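Local coordinates for putative peptidyl-arginine deiminase family protein (Campylobacter jejuni subsp. jejuni serotype O:2, PDB 6B10), which probably hydrolyses agmatine to N-carbamoylputrescine as an agmatine deiminase, a step in the biosynthesis of the polyamine putrescine, at residues D249-P254 and K295-A300; F273-N278 and K299-H304. One frame throughout, in Å; residues are numbered along the deposited sequence.

Contact 1 (D249-P254 and K295-A300); sequences DLLELP and KRLSKA
Arg296 NH1 is the polar hub here, gripped by a backbone carbonyl and a water. It donates to Glu252 O at 2.9 Å along a fairly straight N-H...O path of 162°. The oxygen lies almost in the guanidinium plane, at its edge, whereas the nitrogen stands well above the carbonyl plane, so the bond does not use a lone pair of the oxygen. A water accepts from the same NH1 at 3.2 Å and donates to Glu252 OE1, bridging two opposite charges that do not touch; Glu252 OE2 has its own salt bridge to Lys240. Pro254 CD packs 3.5 Å from Arg296 NH1.

The aliphatic part of the arginine packs as well. With CG anti to the backbone N (chi1 -155°), the chain of Arg296 runs out toward the strand, and Leu251 slides past it in the opposite direction, Leu251 CG lying 3.9 Å from Arg296 CG. The two Leu251 methyls divide the helix surface: CD1 reaches Ala300 CB at 3.5 Å, and CD2 meets Leu297 CD2, the two leucines crossing at about a right angle. Leu253 CD2 touches the other Leu297 methyl, CD1, at 4.2 Å, a looser contact.

The axes of segments 249-254 and 295-300 run nearly antiparallel (155°) and come within 9.3 Å. The strand is an outer member of a three-stranded sheet, hydrogen-bonded to strand 219-224. Helix 289-300 packs against it and, through Leu297, also against Leu280 and Val282 of strand 279-284.

Contact 2 (F273-N278 and K299-H304); sequences FVFINN and KALPNH. With PO4 (phosphate ion), chain D.
The aromatic pair comes first: Phe275 points a ring edge at one face of His304, a T-shaped stack with centroids 5.3 Å apart and planes at 69°. Phe275 CE1 sits over that face, offset toward the rim, and Phe275 CD1 is 3.8 Å from His304 NE2. The apolar share belongs to Leu301, whose CD1 meets Phe275 CE1 at 4.1 Å from the opposite direction; Ile215 of strand 212-216 packs on both of these side chains.

Leu301 to His304 form a type I beta turn, closed by His304 N bonding Leu301 O, which carries the chain off helix 289-300 and into strand 305-310. Strand 274-276 leads through Asn277 and Asn278 into strand 279-284, the middle strand of a three-stranded mixed sheet whose far edge is strand 305-310.

Polar contacts hold the histidine at both ring nitrogens. His304 CG lies beside the backbone N (chi1 -80°), and the ring is turned to face ND1 to a phosphate ion, probably from the crystallisation liquor, and NE2 to a water. ND1 of His304 donates to phosphate O2 at 2.8 Å, nearly straight (171°). The same O2 takes a second bond from Asn303 N at 3.0 Å, so turn backbone and ring grip one oxygen together. The water, in the imidazole plane 2.7 Å from His304 NE2, bridges to Ile276 O. A second water donates to Asn278 O at 3.0 Å and, weakly, to Asn303 O.

How the contacts relate
Along the chain, strand 249-254 comes first and forms one side of contact 1; strand 274-276 follows, then strand 279-284, helix 289-300 and the turn into strand 305-310. Contact 1 closes a loop of 40 residues when the helix returns to the earlier strand. Contact 2 closes one of 20, starting inside the first loop and ending just beyond it, so the two overlap and share Lys299 and Ala300. Phe273 joins them, its ring packing on both Leu253 and Leu297 of contact 1. Helix 289-300 and its exit turn thereby tie the sheet containing 249-254 to the one containing 274-276, with the contact centres 11 Å apart.

Contact 1 (D249-P254 and K295-A300)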
loop_
_atom_site.group_PDB
_atom_site.type_symbol
_atom_site.label_atom_id
_atom_site.label_comp_id
_atom_site.label_asym_id
_atom_site.label_seq_id
_atom_site.Cartn_x
_atom_site.Cartn_y
_atom_site.Cartn_z
ATOM N N ASP A 249 -4.363 -15.569 13.036
ATOM C CA ASP A 249 -5.723 -15.138 13.330
ATOM C C ASP A 249 -6.267 -14.375 12.120
ATOM O O ASP A 249 -5.521 -13.664 11.434
ATOM C CB ASP A 249 -5.764 -14.269 14.592
ATOM C CG ASP A 249 -5.433 -15.057 15.862
ATOM O OD1 ASP A 249 -5.526 -16.302 15.846
ATOM O OD2 ASP A 249 -5.085 -14.424 16.882
ATOM N N LEU A 250 -7.550 -14.554 11.839
ATOM C CA LEU A 250 -8.171 -13.962 10.659
ATOM C C LEU A 250 -9.273 -12.999 11.046
ATOM O O LEU A 250 -10.054 -13.283 11.947
ATOM C CB LEU A 250 -8.737 -15.044 9.745
ATOM C CG LEU A 250 -7.731 -16.067 9.217
ATOM C CD1 LEU A 250 -8.448 -17.113 8.382
ATOM C CD2 LEU A 250 -6.621 -15.409 8.406
ATOM N N LEU A 251 -9.319 -11.863 10.352
ATOM C CA LEU A 251 -10.351 -10.849 10.531
ATOM C C LEU A 251 -10.952 -10.575 9.157
ATOM O O LEU A 251 -10.221 -10.341 8.199
ATOM C CB LEU A 251 -9.740 -9.583 11.151
ATOM C CG LEU A 251 -10.660 -8.419 11.545
ATOM C CD1 LEU A 251 -10.095 -7.645 12.736
ATOM C CD2 LEU A 251 -10.891 -7.465 10.376
ATOM N N GLU A 252 -12.279 -10.615 9.045
ATOM C CA GLU A 252 -12.920 -10.568 7.727
ATOM C C GLU A 252 -13.314 -9.158 7.326
ATOM O O GLU A 252 -13.752 -8.358 8.155
ATOM C CB GLU A 252 -14.133 -11.496 7.685
ATOM C CG GLU A 252 -13.760 -12.969 7.749
ATOM C CD GLU A 252 -14.948 -13.904 7.605
ATOM O OE1 GLU A 252 -16.104 -13.429 7.554
ATOM O OE2 GLU A 252 -14.715 -15.129 7.530
ATOM N N LEU A 253 -13.149 -8.866 6.045
ATOM C CA LEU A 253 -13.493 -7.572 5.475
ATOM C C LEU A 253 -14.495 -7.802 4.355
ATOM O O LEU A 253 -14.102 -7.952 3.207
ATOM C CB LEU A 253 -12.240 -6.889 4.922
ATOM C CG LEU A 253 -11.075 -6.697 5.893
ATOM C CD1 LEU A 253 -9.834 -6.238 5.141
ATOM C CD2 LEU A 253 -11.437 -5.711 7.002
ATOM N N PRO A 254 -15.801 -7.851 4.685
ATOM C CA PRO A 254 -16.803 -8.136 3.656
ATOM C C PRO A 254 -16.890 -7.028 2.623
ATOM O O PRO A 254 -17.061 -5.870 2.977
ATOM C CB PRO A 254 -18.113 -8.234 4.449
ATOM C CG PRO A 254 -17.859 -7.468 5.708
ATOM C CD PRO A 254 -16.413 -7.697 6.016
ATOM N N LYS A 295 -15.510 -0.899 12.956
ATOM C CA LYS A 295 -15.672 -1.406 14.327
ATOM C C LYS A 295 -14.811 -2.640 14.556
ATOM O O LYS A 295 -14.148 -2.762 15.585
ATOM C CB LYS A 295 -17.142 -1.726 14.625
ATOM C CG LYS A 295 -18.017 -0.490 14.653
ATOM C CD LYS A 295 -19.430 -0.781 15.133
ATOM C CE LYS A 295 -20.176 -1.679 14.173
ATOM N NZ LYS A 295 -21.650 -1.548 14.364
ATOM N N ARG A 296 -14.809 -3.536 13.575
ATOM C CA ARG A 296 -14.040 -4.774 13.646
ATOM C C ARG A 296 -12.536 -4.495 13.742
ATOM O O ARG A 296 -11.860 -4.999 14.653
ATOM C CB ARG A 296 -14.348 -5.636 12.419
ATOM C CG ARG A 296 -14.137 -7.124 12.598
ATOM C CD ARG A 296 -14.685 -7.884 11.391
ATOM N NE ARG A 296 -16.107 -8.193 11.523
ATOM C CZ ARG A 296 -16.877 -8.686 10.555
ATOM N NH1 ARG A 296 -16.394 -8.919 9.339
ATOM N NH2 ARG A 296 -18.151 -8.944 10.809
ATOM N N LEU A 297 -12.019 -3.674 12.829
ATOM C CA LEU A 297 -10.601 -3.326 12.839
ATOM C C LEU A 297 -10.214 -2.537 14.095
ATOM O O LEU A 297 -9.140 -2.741 14.659
ATOM C CB LEU A 297 -10.237 -2.520 11.592
ATOM C CG LEU A 297 -10.159 -3.277 10.263
ATOM C CD1 LEU A 297 -10.161 -2.302 9.096
ATOM C CD2 LEU A 297 -8.919 -4.149 10.209
ATOM N N SER A 298 -11.100 -1.634 14.512
ATOM C CA SER A 298 -10.892 -0.796 15.686
ATOM C C SER A 298 -10.741 -1.627 16.965
ATOM O O SER A 298 -9.806 -1.423 17.748
ATOM C CB SER A 298 -12.062 0.191 15.818
ATOM O OG SER A 298 -11.932 1.003 16.961
ATOM N N LYS A 299 -11.651 -2.567 17.171
ATOM C CA LYS A 299 -11.572 -3.464 18.325
ATOM C C LYS A 299 -10.282 -4.287 18.324
ATOM O O LYS A 299 -9.673 -4.494 19.373
ATOM C CB LYS A 299 -12.783 -4.396 18.362
ATOM C CG LYS A 299 -13.156 -4.850 19.765
ATOM C CD LYS A 299 -14.504 -5.559 19.816
ATOM C CE LYS A 299 -15.613 -4.726 19.192
ATOM N NZ LYS A 299 -16.960 -5.044 19.751
ATOM N N ALA A 300 -9.868 -4.738 17.141
ATOM C CA ALA A 300 -8.664 -5.559 16.988
ATOM C C ALA A 300 -7.369 -4.762 17.084
ATOM O O ALA A 300 -6.294 -5.345 17.207
ATOM C CB ALA A 300 -8.707 -6.314 15.663
HETATM O O HOH W 1 -17.780 -11.203 7.650
#

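Contact 2 (F273-N278 and K299-H304)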
loop_
_atom_site.group_PDB
_atom_site.type_symbol
_atom_site.label_atom_id
_atom_site.label_comp_id
_atom_site.label_asym_id
_atom_site.label_seq_id
_atom_site.Cartn_x
_atom_site.Cartn_y
_atom_site.Cartn_z
ATOM N N PHE A 273 -6.366 -0.279 3.121
ATOM C CA PHE A 273 -6.144 0.704 4.177
ATOM C C PHE A 273 -4.662 1.060 4.280
ATOM O O PHE A 273 -3.824 0.461 3.606
ATOM C CB PHE A 273 -6.689 0.217 5.536
ATOM C CG PHE A 273 -6.321 -1.204 5.902
ATOM C CD1 PHE A 273 -4.989 -1.606 6.024
ATOM C CD2 PHE A 273 -7.316 -2.132 6.186
ATOM C CE1 PHE A 273 -4.667 -2.908 6.386
ATOM C CE2 PHE A 273 -6.996 -3.434 6.549
ATOM C CZ PHE A 273 -5.670 -3.820 6.654
ATOM N N VAL A 274 -4.339 2.041 5.118
ATOM C CA VAL A 274 -2.951 2.412 5.327
ATOM C C VAL A 274 -2.678 2.742 6.784
ATOM O O VAL A 274 -3.395 3.525 7.391
ATOM C CB VAL A 274 -2.505 3.573 4.397
ATOM C CG1 VAL A 274 -3.433 4.763 4.502
ATOM C CG2 VAL A 274 -1.067 3.986 4.698
ATOM N N PHE A 275 -1.648 2.113 7.346
ATOM C CA PHE A 275 -1.208 2.437 8.696
ATOM C C PHE A 275 -0.362 3.701 8.663
ATOM O O PHE A 275 0.453 3.892 7.751
ATOM C CB PHE A 275 -0.373 1.316 9.297
ATOM C CG PHE A 275 -1.175 0.176 9.862
ATOM C CD1 PHE A 275 -1.768 0.282 11.115
ATOM C CD2 PHE A 275 -1.289 -1.024 9.165
ATOM C CE1 PHE A 275 -2.481 -0.780 11.649
ATOM C CE2 PHE A 275 -1.999 -2.090 9.696
ATOM C CZ PHE A 275 -2.597 -1.965 10.938
ATOM N N ILE A 276 -0.583 4.555 9.658
ATOM C CA ILE A 276 0.244 5.723 9.921
ATOM C C ILE A 276 0.402 5.809 11.425
ATOM O O ILE A 276 -0.181 5.008 12.159
ATOM C CB ILE A 276 -0.385 7.010 9.365
ATOM C CG1 ILE A 276 -1.795 7.213 9.936
ATOM C CG2 ILE A 276 -0.420 6.954 7.840
ATOM C CD1 ILE A 276 -2.355 8.601 9.717
ATOM N N ASN A 277 1.181 6.769 11.900
ATOM C CA ASN A 277 1.431 6.856 13.337
ATOM C C ASN A 277 0.129 7.021 14.120
ATOM O O ASN A 277 -0.618 7.979 13.901
ATOM C CB ASN A 277 2.389 8.000 13.639
ATOM C CG ASN A 277 3.765 7.764 13.057
ATOM O OD1 ASN A 277 4.099 6.644 12.664
ATOM N ND2 ASN A 277 4.570 8.818 12.983
ATOM N N ASN A 278 -0.144 6.058 15.003
ATOM C CA ASN A 278 -1.311 6.083 15.886
ATOM C C ASN A 278 -2.665 5.968 15.187
ATOM O O ASN A 278 -3.700 6.159 15.814
ATOM C CB ASN A 278 -1.297 7.339 16.774
ATOM C CG ASN A 278 -0.059 7.421 17.629
ATOM O OD1 ASN A 278 0.775 8.304 17.450
ATOM N ND2 ASN A 278 0.085 6.477 18.542
ATOM N N LYS A 299 -11.651 -2.567 17.171
ATOM C CA LYS A 299 -11.572 -3.464 18.325
ATOM C C LYS A 299 -10.282 -4.287 18.324
ATOM O O LYS A 299 -9.673 -4.494 19.373
ATOM C CB LYS A 299 -12.783 -4.396 18.362
ATOM C CG LYS A 299 -13.156 -4.850 19.765
ATOM C CD LYS A 299 -14.504 -5.559 19.816
ATOM C CE LYS A 299 -15.613 -4.726 19.192
ATOM N NZ LYS A 299 -16.960 -5.044 19.751
ATOM N N ALA A 300 -9.868 -4.738 17.141
ATOM C CA ALA A 300 -8.664 -5.559 16.988
ATOM C C ALA A 300 -7.369 -4.762 17.084
ATOM O O ALA A 300 -6.294 -5.345 17.207
ATOM C CB ALA A 300 -8.707 -6.314 15.663
ATOM N N LEU A 301 -7.464 -3.436 17.013
ATOM C CA LEU A 301 -6.304 -2.563 17.103
ATOM C C LEU A 301 -6.489 -1.505 18.202
ATOM O O LEU A 301 -6.658 -0.316 17.910
ATOM C CB LEU A 301 -6.069 -1.910 15.744
ATOM C CG LEU A 301 -5.801 -2.891 14.600
ATOM C CD1 LEU A 301 -5.956 -2.185 13.267
ATOM C CD2 LEU A 301 -4.413 -3.499 14.725
ATOM N N PRO A 302 -6.409 -1.927 19.478
ATOM C CA PRO A 302 -6.780 -1.070 20.613
ATOM C C PRO A 302 -5.965 0.206 20.817
ATOM O O PRO A 302 -6.362 1.034 21.623
ATOM C CB PRO A 302 -6.590 -1.992 21.834
ATOM C CG PRO A 302 -6.520 -3.373 21.297
ATOM C CD PRO A 302 -5.908 -3.235 19.938
ATOM N N ASN A 303 -4.837 0.353 20.128
ATOM C CA ASN A 303 -3.990 1.537 20.258
ATOM C C ASN A 303 -3.921 2.364 18.979
ATOM O O ASN A 303 -3.007 3.158 18.797
ATOM C CB ASN A 303 -2.576 1.129 20.694
ATOM C CG ASN A 303 -2.570 0.360 21.999
ATOM O OD1 ASN A 303 -2.096 -0.764 22.060
ATOM N ND2 ASN A 303 -3.115 0.958 23.046
ATOM N N HIS A 304 -4.893 2.179 18.098
ATOM C CA HIS A 304 -4.981 2.951 16.869
ATOM C C HIS A 304 -6.338 3.627 16.783
ATOM O O HIS A 304 -7.334 3.090 17.245
ATOM C CB HIS A 304 -4.797 2.042 15.654
ATOM C CG HIS A 304 -3.371 1.712 15.357
ATOM N ND1 HIS A 304 -2.708 0.668 15.963
ATOM C CD2 HIS A 304 -2.478 2.290 14.517
ATOM C CE1 HIS A 304 -1.469 0.613 15.505
ATOM N NE2 HIS A 304 -1.303 1.586 14.627
HETATM P P PO4 D . -2.384 -2.018 18.255
HETATM O O1 PO4 D . -2.474 -3.310 17.476
HETATM O O2 PO4 D . -3.538 -1.107 17.914
HETATM O O3 PO4 D . -1.073 -1.352 17.908
HETATM O O4 PO4 D . -2.398 -2.296 19.743
HETATM O O HOH W 2 0.595 2.516 12.885
HETATM O O HOH W 3 -3.949 6.387 18.824
#